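Local coordinates for protein dTDP-4-dehydrorhamnose 3,5-epimerase (Bacillus anthracis str. Ames, PDB 3RYK) that epimerises dTDP-4-dehydro-6-deoxyglucose at positions 3 and 5 of the sugar ring, a step in dTDP-L-rhamnose biosynthesis, at residues T51-K56 with L97-Q102. Residues are numbered along the deposited sequence; the frame is centred on the assembly and turned at random.
With TYD (thymidine-5'-diphosphate), chain D.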
ATOM      1  N   THR A  51      -8.728   1.586  -7.879  1.00 25.02           N
ATOM      2  CA  THR A  51      -7.627   1.070  -8.674  1.00 26.25           C
ATOM      3  C   THR A  51      -6.996  -0.136  -8.005  1.00 26.30           C
ATOM      4  O   THR A  51      -7.007  -0.238  -6.768  1.00 26.98           O
ATOM      5  CB  THR A  51      -6.514   2.128  -8.933  1.00 25.62           C
ATOM      6  OG1 THR A  51      -5.493   1.571  -9.771  1.00 28.92           O
ATOM      7  CG2 THR A  51      -5.873   2.597  -7.652  1.00 27.17           C
ATOM      8  N   GLU A  52      -6.522  -1.073  -8.832  1.00 27.45           N
ATOM      9  CA  GLU A  52      -5.816  -2.259  -8.358  1.00 27.76           C
ATOM     10  C   GLU A  52      -4.405  -1.699  -8.470  1.00 27.16           C
ATOM     11  O   GLU A  52      -3.879  -1.529  -9.581  1.00 27.09           O
ATOM     12  CB  GLU A  52      -5.997  -3.510  -9.234  1.00 29.00           C
ATOM     13  CG  GLU A  52      -7.413  -4.093  -9.304  1.00 30.81           C
ATOM     14  CD  GLU A  52      -7.507  -5.351 -10.172  1.00 33.31           C
ATOM     15  OE1 GLU A  52      -6.457  -5.857 -10.647  1.00 35.64           O
ATOM     16  OE2 GLU A  52      -8.645  -5.846 -10.375  1.00 34.48           O
ATOM     17  N   SER A  53      -3.797  -1.366  -7.334  1.00 26.97           N
ATOM     18  CA  SER A  53      -2.447  -0.803  -7.345  1.00 27.17           C
ATOM     19  C   SER A  53      -1.382  -1.891  -7.510  1.00 26.76           C
ATOM     20  O   SER A  53      -0.212  -1.593  -7.719  1.00 28.50           O
ATOM     21  CB  SER A  53      -2.182   0.063  -6.110  1.00 27.61           C
ATOM     22  OG  SER A  53      -2.275  -0.668  -4.913  1.00 29.82           O
ATOM     23  N   TYR A  54      -1.800  -3.149  -7.409  1.00 26.64           N
ATOM     24  CA  TYR A  54      -0.916  -4.296  -7.567  1.00 25.30           C
ATOM     25  C   TYR A  54      -1.716  -5.537  -7.905  1.00 25.38           C
ATOM     26  O   TYR A  54      -2.704  -5.843  -7.253  1.00 25.02           O
ATOM     27  CB  TYR A  54      -0.073  -4.569  -6.302  1.00 25.75           C
ATOM     28  CG  TYR A  54       0.726  -5.872  -6.341  1.00 25.51           C
ATOM     29  CD1 TYR A  54       1.944  -5.959  -7.000  1.00 25.90           C
ATOM     30  CD2 TYR A  54       0.260  -7.020  -5.687  1.00 26.50           C
ATOM     31  CE1 TYR A  54       2.669  -7.156  -7.036  1.00 26.03           C
ATOM     32  CE2 TYR A  54       0.976  -8.209  -5.708  1.00 27.29           C
ATOM     33  CZ  TYR A  54       2.180  -8.281  -6.384  1.00 27.18           C
ATOM     34  OH  TYR A  54       2.884  -9.480  -6.401  1.00 28.85           O
ATOM     35  N   ASN A  55      -1.255  -6.236  -8.933  1.00 25.59           N
ATOM     36  CA  ASN A  55      -1.851  -7.472  -9.392  1.00 25.68           C
ATOM     37  C   ASN A  55      -0.679  -8.313  -9.864  1.00 25.89           C
ATOM     38  O   ASN A  55      -0.078  -8.031 -10.899  1.00 25.76           O
ATOM     39  CB  ASN A  55      -2.911  -7.240 -10.467  1.00 26.12           C
ATOM     40  CG  ASN A  55      -3.519  -8.542 -10.974  1.00 27.71           C
ATOM     41  OD1 ASN A  55      -2.844  -9.570 -11.071  1.00 28.81           O
ATOM     42  ND2 ASN A  55      -4.795  -8.487 -11.349  1.00 31.89           N
ATOM     43  N   LYS A  56      -0.364  -9.343  -9.076  1.00 26.48           N
ATOM     44  CA  LYS A  56       0.762 -10.247  -9.328  1.00 26.56           C
ATOM     45  C   LYS A  56       0.770 -10.841 -10.737  1.00 26.69           C
ATOM     46  O   LYS A  56       1.741 -10.674 -11.479  1.00 27.45           O
ATOM     47  CB  LYS A  56       0.804 -11.337  -8.245  1.00 26.38           C
ATOM     48  CG  LYS A  56       2.042 -12.224  -8.256  1.00 27.69           C
ATOM     49  CD  LYS A  56       2.073 -13.135  -7.039  1.00 29.75           C
ATOM     50  CE  LYS A  56       3.376 -13.954  -6.965  1.00 31.08           C
ATOM     51  NZ  LYS A  56       3.444 -14.759  -5.710  1.00 34.79           N
ATOM     52  N   LEU A  97       9.432  -1.900  -5.556  1.00 20.92           N
ATOM     53  CA  LEU A  97       8.311  -1.413  -6.400  1.00 20.21           C
ATOM     54  C   LEU A  97       7.755  -0.272  -5.567  1.00 20.02           C
ATOM     55  O   LEU A  97       7.104  -0.491  -4.552  1.00 21.18           O
ATOM     56  CB  LEU A  97       7.309  -2.525  -6.667  1.00 20.13           C
ATOM     57  CG  LEU A  97       6.129  -2.270  -7.611  1.00 20.27           C
ATOM     58  CD1 LEU A  97       6.607  -1.926  -9.009  1.00 21.34           C
ATOM     59  CD2 LEU A  97       5.330  -3.551  -7.629  1.00 21.01           C
ATOM     60  N   ILE A  98       8.017   0.946  -6.019  1.00 20.03           N
ATOM     61  CA  ILE A  98       7.641   2.144  -5.303  1.00 21.46           C
ATOM     62  C   ILE A  98       6.537   2.994  -5.898  1.00 21.56           C
ATOM     63  O   ILE A  98       6.443   3.142  -7.109  1.00 22.64           O
ATOM     64  CB  ILE A  98       8.873   3.086  -5.217  1.00 22.26           C
ATOM     65  CG1 ILE A  98      10.104   2.421  -4.555  1.00 24.81           C
ATOM     66  CG2 ILE A  98       8.527   4.376  -4.465  1.00 23.79           C
ATOM     67  CD1 ILE A  98      11.089   1.762  -5.484  1.00 29.41           C
ATOM     68  N   GLN A  99       5.723   3.556  -5.011  1.00 21.82           N
ATOM     69  CA  GLN A  99       4.635   4.451  -5.379  1.00 22.52           C
ATOM     70  C   GLN A  99       4.471   5.506  -4.287  1.00 22.62           C
ATOM     71  O   GLN A  99       4.921   5.333  -3.135  1.00 23.79           O
ATOM     72  CB  GLN A  99       3.303   3.740  -5.589  1.00 23.86           C
ATOM     73  CG  GLN A  99       2.723   3.078  -4.371  1.00 24.17           C
ATOM     74  CD  GLN A  99       1.336   2.519  -4.610  1.00 27.85           C
ATOM     75  OE1 GLN A  99       0.619   2.968  -5.504  1.00 29.78           O
ATOM     76  NE2 GLN A  99       0.934   1.572  -3.782  1.00 30.39           N
ATOM     77  N   VAL A 100       3.815   6.595  -4.667  1.00 21.92           N
ATOM     78  CA  VAL A 100       3.550   7.717  -3.774  1.00 22.06           C
ATOM     79  C   VAL A 100       2.053   7.755  -3.487  1.00 22.40           C
ATOM     80  O   VAL A 100       1.218   7.821  -4.418  1.00 22.84           O
ATOM     81  CB  VAL A 100       4.040   9.034  -4.387  1.00 21.43           C
ATOM     82  CG1 VAL A 100       3.642  10.203  -3.511  1.00 21.82           C
ATOM     83  CG2 VAL A 100       5.567   8.981  -4.609  1.00 23.30           C
ATOM     84  N   MET A 101       1.704   7.745  -2.201  1.00 22.90           N
ATOM     85  CA  MET A 101       0.300   7.756  -1.775  1.00 23.86           C
ATOM     86  C   MET A 101      -0.225   9.152  -1.456  1.00 23.67           C
ATOM     87  O   MET A 101      -1.438   9.424  -1.567  1.00 24.58           O
ATOM     88  CB  MET A 101       0.125   6.819  -0.573  1.00 24.52           C
ATOM     89  CG  MET A 101       0.672   5.392  -0.837  1.00 28.07           C
ATOM     90  SD  MET A 101       0.022   4.570  -2.321  1.00 35.05           S
ATOM     91  CE  MET A 101      -1.729   4.508  -1.912  1.00 31.45           C
ATOM     92  N   GLN A 102       0.684  10.020  -1.027  1.00 22.91           N
ATOM     93  CA  GLN A 102       0.372  11.382  -0.694  1.00 23.12           C
ATOM     94  C   GLN A 102       1.600  12.203  -1.056  1.00 22.08           C
ATOM     95  O   GLN A 102       2.727  11.819  -0.722  1.00 22.89           O
ATOM     96  CB  GLN A 102       0.007  11.524   0.783  1.00 23.99           C
ATOM     97  CG  GLN A 102      -0.381  12.935   1.159  1.00 25.04           C
ATOM     98  CD  GLN A 102      -0.894  13.086   2.590  1.00 27.83           C
ATOM     99  OE1 GLN A 102      -1.401  12.144   3.202  1.00 24.90           O
ATOM    100  NE2 GLN A 102      -0.808  14.302   3.106  1.00 34.33           N
TER
HETATM  101  PA  TYD D 182     -17.225  -1.186  -7.372  0.70 35.35           P
HETATM  102  O1A TYD D 182     -17.820  -2.577  -7.380  0.70 34.96           O
HETATM  103  O2A TYD D 182     -16.887  -0.526  -6.053  0.70 35.55           O
HETATM  104  O3A TYD D 182     -18.232  -0.248  -8.203  0.70 33.57           O
HETATM  105  PB  TYD D 182     -19.163   0.912  -7.570  0.70 31.95           P
HETATM  106  O1B TYD D 182     -18.244   2.108  -7.471  0.70 29.72           O
HETATM  107  O2B TYD D 182     -20.236   1.053  -8.633  0.70 29.29           O
HETATM  108  O3B TYD D 182     -19.660   0.349  -6.249  0.70 32.49           O
HETATM  109  O5' TYD D 182     -15.877  -1.226  -8.263  0.70 33.47           O
HETATM  110  C5' TYD D 182     -15.500  -0.192  -9.177  0.70 31.26           C
HETATM  111  C4' TYD D 182     -14.847  -0.817 -10.400  0.70 30.45           C
HETATM  112  O4' TYD D 182     -13.625  -1.428  -9.993  0.70 29.36           O
HETATM  113  C3' TYD D 182     -15.694  -1.908 -11.040  0.70 30.81           C
HETATM  114  O3' TYD D 182     -15.988  -1.552 -12.397  0.70 33.02           O
HETATM  115  C2' TYD D 182     -14.876  -3.187 -10.978  0.70 29.76           C
HETATM  116  C1' TYD D 182     -13.482  -2.730 -10.566  0.70 29.31           C
HETATM  117  N1  TYD D 182     -12.815  -3.607  -9.586  0.70 27.17           N
HETATM  118  C2  TYD D 182     -11.620  -4.172  -9.880  0.70 26.14           C
HETATM  119  O2  TYD D 182     -11.014  -3.938 -11.079  0.70 26.38           O
HETATM  120  N3  TYD D 182     -10.977  -4.978  -9.004  0.70 25.76           N
HETATM  121  C4  TYD D 182     -11.507  -5.247  -7.794  0.70 25.76           C
HETATM  122  O4  TYD D 182     -10.830  -6.048  -6.925  0.70 26.93           O
HETATM  123  C5  TYD D 182     -12.816  -4.638  -7.453  0.70 24.67           C
HETATM  124  C5M TYD D 182     -13.507  -4.869  -6.137  0.70 25.71           C
HETATM  125  C6  TYD D 182     -13.414  -3.826  -8.400  0.70 26.10           C
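Y54 and L97 both leave their strands with CG opposite the backbone N (chi1 172° and -175°), which swings ring and isobutyl group across the gap until CD1 of Y54 lies 4.2 Å from CD2 of L97. That methyl comes to the ring obliquely, and L59 of helix 56-61 touches both residues. The second meeting is polar in character but unbonded: Q99 stretches out beyond CG and brings its amide to S53, where NE2 of Q99 stays 4.1 Å from OG of S53, too far for a hydrogen bond. No hydrogen bond joins the two segments, and with S53 and Q99 the nearest facing pair at 9.0 Å between CA atoms, side chains alone bridge them. Backbone pairing lies elsewhere: L97 and Q99 bond to strand 152-158, whereas T51, E52 and Y54 pair antiparallel with a strand of the second subunit, continuing the sheet of this jelly-roll-like fold over the interface.

E52 turns to the nucleotide. Its OE2 accepts a hydrogen bond from thymine N3-H of thymidine-5'-diphosphate, 2.8 Å from N3, while OE1 takes a nearly straight bond (169°) from ND2 of N55 at 3.2 Å, on the syn side. One bond to each oxygen should limit carboxylate rotation, and a carboxylate oxygen facing N3-H is consistent with recognition of the thymine, with N55 probably helping to position E52 from the second shell.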